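Local atomic coordinates of putative 6-pyruvoyl tetrahydrobiopterin synthase (Caenorhabditis elegans, PDB entry 2G64), a protein that probably converts 7,8-dihydroneopterin triphosphate into 6-pyruvoyl tetrahydropterin with the help of zinc, a step in making the cofactor tetrahydrobiopterin. Residues Ala17-His22 against Asn86-Val91. The protein carries 1 engineered substitution. Numbering follows the deposited sequence.
With ZN (zinc ion), chain D.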
ATOM      1  N   ALA A  17      17.437  -5.477   8.785  1.00 14.35           N
ATOM      2  CA  ALA A  17      18.577  -6.331   9.097  1.00 13.10           C
ATOM      3  C   ALA A  17      19.396  -6.620   7.853  1.00 13.55           C
ATOM      4  O   ALA A  17      18.879  -6.603   6.723  1.00 13.15           O
ATOM      5  CB  ALA A  17      18.123  -7.652   9.759  1.00 13.94           C
ATOM      6  N   ALA A  18      20.676  -6.897   8.074  1.00 12.28           N
ATOM      7  CA  ALA A  18      21.544  -7.395   7.023  1.00 12.58           C
ATOM      8  C   ALA A  18      21.609  -8.921   7.092  1.00 14.23           C
ATOM      9  O   ALA A  18      21.470  -9.517   8.166  1.00 15.39           O
ATOM     10  CB  ALA A  18      22.973  -6.798   7.199  1.00 13.48           C
ATOM     11  N   HIS A  19      21.872  -9.547   5.961  1.00 13.58           N
ATOM     12  CA  HIS A  19      22.234 -10.964   5.966  1.00 12.00           C
ATOM     13  C   HIS A  19      22.983 -11.358   4.704  1.00 16.95           C
ATOM     14  O   HIS A  19      23.113 -10.559   3.763  1.00 14.84           O
ATOM     15  CB  HIS A  19      20.984 -11.848   6.227  1.00 14.66           C
ATOM     16  CG  HIS A  19      20.118 -12.088   5.024  1.00 12.95           C
ATOM     17  ND1 HIS A  19      19.477 -13.293   4.809  1.00 10.68           N
ATOM     18  CD2 HIS A  19      19.738 -11.277   4.003  1.00 14.00           C
ATOM     19  CE1 HIS A  19      18.767 -13.230   3.695  1.00 16.11           C
ATOM     20  NE2 HIS A  19      18.894 -12.009   3.195  1.00 16.81           N
ATOM     21  N   ARG A  20      23.522 -12.571   4.720  1.00 13.43           N
ATOM     22  CA  ARG A  20      24.084 -13.192   3.525  1.00 12.66           C
ATOM     23  C   ARG A  20      23.662 -14.660   3.561  1.00 20.40           C
ATOM     24  O   ARG A  20      23.766 -15.317   4.610  1.00 16.30           O
ATOM     25  CB  ARG A  20      25.609 -13.073   3.558  1.00 14.45           C
ATOM     26  CG  ARG A  20      26.277 -13.887   2.448  1.00 14.44           C
ATOM     27  CD  ARG A  20      27.778 -14.017   2.702  1.00 18.59           C
ATOM     28  NE  ARG A  20      28.423 -14.564   1.514  1.00 21.02           N
ATOM     29  CZ  ARG A  20      29.516 -15.322   1.525  1.00 23.59           C
ATOM     30  NH1 ARG A  20      30.083 -15.677   2.675  1.00 21.68           N
ATOM     31  NH2 ARG A  20      30.028 -15.738   0.371  1.00 18.46           N
ATOM     32  N   LEU A  21      23.153 -15.172   2.443  1.00 12.85           N
ATOM     33  CA  LEU A  21      22.761 -16.578   2.382  1.00 14.96           C
ATOM     34  C   LEU A  21      24.009 -17.397   2.047  1.00 18.04           C
ATOM     35  O   LEU A  21      24.596 -17.247   0.965  1.00 17.45           O
ATOM     36  CB  LEU A  21      21.658 -16.787   1.341  1.00 22.28           C
ATOM     37  CG  LEU A  21      20.345 -16.076   1.710  1.00 14.88           C
ATOM     38  CD1 LEU A  21      19.299 -16.435   0.663  1.00 17.11           C
ATOM     39  CD2 LEU A  21      19.902 -16.534   3.129  1.00 15.34           C
ATOM     40  N   HIS A  22      24.450 -18.204   3.013  1.00 16.54           N
ATOM     41  CA  HIS A  22      25.674 -18.996   2.850  1.00 13.18           C
ATOM     42  C   HIS A  22      25.531 -20.191   3.792  1.00 14.33           C
ATOM     43  O   HIS A  22      25.410 -20.010   5.008  1.00 17.93           O
ATOM     44  CB  HIS A  22      26.923 -18.166   3.201  1.00 17.06           C
ATOM     45  CG  HIS A  22      28.215 -18.809   2.784  1.00 23.07           C
ATOM     46  ND1 HIS A  22      28.978 -19.582   3.635  1.00 32.56           N
ATOM     47  CD2 HIS A  22      28.867 -18.806   1.596  1.00 14.39           C
ATOM     48  CE1 HIS A  22      30.048 -20.022   2.991  1.00 18.56           C
ATOM     49  NE2 HIS A  22      30.008 -19.557   1.755  1.00 28.05           N
ATOM     50  N   ASN A  86      22.868  -7.743  12.032  1.00 16.59           N
ATOM     51  CA  ASN A  86      23.240  -8.663  10.975  1.00 14.72           C
ATOM     52  C   ASN A  86      22.851 -10.090  11.424  1.00 17.27           C
ATOM     53  O   ASN A  86      23.391 -10.614  12.419  1.00 15.76           O
ATOM     54  CB  ASN A  86      24.755  -8.551  10.762  1.00 13.61           C
ATOM     55  CG  ASN A  86      25.252  -9.444   9.653  1.00 16.71           C
ATOM     56  OD1 ASN A  86      24.934 -10.629   9.619  1.00 17.38           O
ATOM     57  ND2 ASN A  86      26.057  -8.888   8.751  1.00 17.81           N
ATOM     58  N   LEU A  87      21.895 -10.702  10.722  1.00 14.92           N
ATOM     59  CA  LEU A  87      21.310 -11.966  11.193  1.00 12.69           C
ATOM     60  C   LEU A  87      22.378 -13.047  11.414  1.00 18.05           C
ATOM     61  O   LEU A  87      22.406 -13.699  12.452  1.00 14.11           O
ATOM     62  CB  LEU A  87      20.222 -12.465  10.247  1.00 11.75           C
ATOM     63  CG  LEU A  87      19.027 -11.528   9.996  1.00 13.22           C
ATOM     64  CD1 LEU A  87      17.977 -12.267   9.130  1.00 15.09           C
ATOM     65  CD2 LEU A  87      18.424 -11.118  11.320  1.00 16.00           C
ATOM     66  N   ASP A  88      23.262 -13.207  10.439  1.00 10.17           N
ATOM     67  CA  ASP A  88      24.225 -14.307  10.453  1.00 13.29           C
ATOM     68  C   ASP A  88      25.345 -14.100  11.458  1.00 15.45           C
ATOM     69  O   ASP A  88      25.907 -15.071  11.954  1.00 16.66           O
ATOM     70  CB  ASP A  88      24.807 -14.493   9.059  1.00 14.31           C
ATOM     71  CG  ASP A  88      23.737 -14.482   8.002  1.00 15.49           C
ATOM     72  OD1 ASP A  88      22.955 -15.450   7.918  1.00 13.16           O
ATOM     73  OD2 ASP A  88      23.650 -13.477   7.287  1.00 15.92           O
ATOM     74  N   LYS A  89      25.671 -12.839  11.739  1.00 17.02           N
ATOM     75  CA  LYS A  89      26.798 -12.506  12.607  1.00 19.19           C
ATOM     76  C   LYS A  89      26.418 -12.133  14.037  1.00 23.54           C
ATOM     77  O   LYS A  89      27.206 -12.313  14.972  1.00 20.94           O
ATOM     78  CB  LYS A  89      27.648 -11.395  11.987  1.00 21.52           C
ATOM     79  CG  LYS A  89      28.268 -11.825  10.652  1.00 21.40           C
ATOM     80  CD  LYS A  89      29.130 -10.742  10.076  1.00 27.09           C
ATOM     81  CE  LYS A  89      29.591 -11.121   8.676  1.00 29.18           C
ATOM     82  NZ  LYS A  89      30.553 -10.120   8.144  1.00 37.74           N
ATOM     83  N   ASP A  90      25.224 -11.591  14.212  1.00 17.16           N
ATOM     84  CA  ASP A  90      24.803 -11.063  15.526  1.00 20.46           C
ATOM     85  C   ASP A  90      23.793 -11.943  16.259  1.00 20.12           C
ATOM     86  O   ASP A  90      23.518 -11.739  17.458  1.00 22.99           O
ATOM     87  CB  ASP A  90      24.165  -9.678  15.365  1.00 18.80           C
ATOM     88  CG  ASP A  90      25.132  -8.650  14.830  1.00 25.57           C
ATOM     89  OD1 ASP A  90      26.340  -8.743  15.140  1.00 21.16           O
ATOM     90  OD2 ASP A  90      24.679  -7.757  14.079  1.00 18.53           O
ATOM     91  N   VAL A  91      23.184 -12.869  15.536  1.00 17.56           N
ATOM     92  CA  VAL A  91      22.138 -13.695  16.098  1.00 16.08           C
ATOM     93  C   VAL A  91      22.605 -15.153  16.121  1.00 15.21           C
ATOM     94  O   VAL A  91      22.865 -15.764  15.080  1.00 15.11           O
ATOM     95  CB  VAL A  91      20.786 -13.546  15.318  1.00 20.56           C
ATOM     96  CG1 VAL A  91      19.651 -14.308  16.027  1.00 18.35           C
ATOM     97  CG2 VAL A  91      20.414 -12.061  15.192  1.00 18.87           C
TER
HETATM   98 ZN    ZN D2001      18.059 -11.440   1.322  0.80 19.71          ZN
HETATM   99  O   HOH W   1      17.520 -12.941   0.431  1.00 26.05           O
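Ala17 CB rests against one methyl of Leu87, 3.8 Å from Leu87 CD2. At Ala18 the backbones pair as a parallel bridge with Asn86. Ala18 O accepts a nearly straight bond from Leu87 N, 2.8 Å long, and the CA-H of Asn86 adds a contact to the same oxygen. Asn86 is the N-cap of helix 87-90. Asn86 OD1 accepts Lys89 N at 3.1 Å and, weakly, Asp88 N. Asn42 of a neighbouring subunit hydrogen-bonds to Asn86 and Asp90. His19 NE2 binds the zinc ion at 2.1 Å, together with His44, His46 and a water. Its ND1 is hydrogen-bonded to Ser99 OG, and His19 CB lies 3.3 Å from Asp88 OD2. Asp88 CG stands beside its backbone N and anti to the carbonyl carbon (chi1 -46°), which brings the carboxylate to Arg20. Asp88 OD2 receives Arg20 N at 2.7 Å, on its syn side and 28° out of the carboxylate plane. Asp88 OD1 is hydrogen-bonded to Ser99 OG. Asp88 thus holds the backbone just after His19 and also reaches the hydroxyl that meets the His19 ring, consistent with a second-shell role at the zinc site. With an alanine at Asp88, Arg20 N would probably lose its acceptor and Ser99 one tie, leaving the His19 ring less firmly set. Arg20 NE is hydrogen-bonded to Asn39 O. In the fold, the end of strand 6-19 lies between strand 85-86, outermost in the sheet of this chain, and strand 44-57, which supplies Tyr48 against Ala17, His19 and Leu87. Helix 101-115 meets Leu87 through Val104.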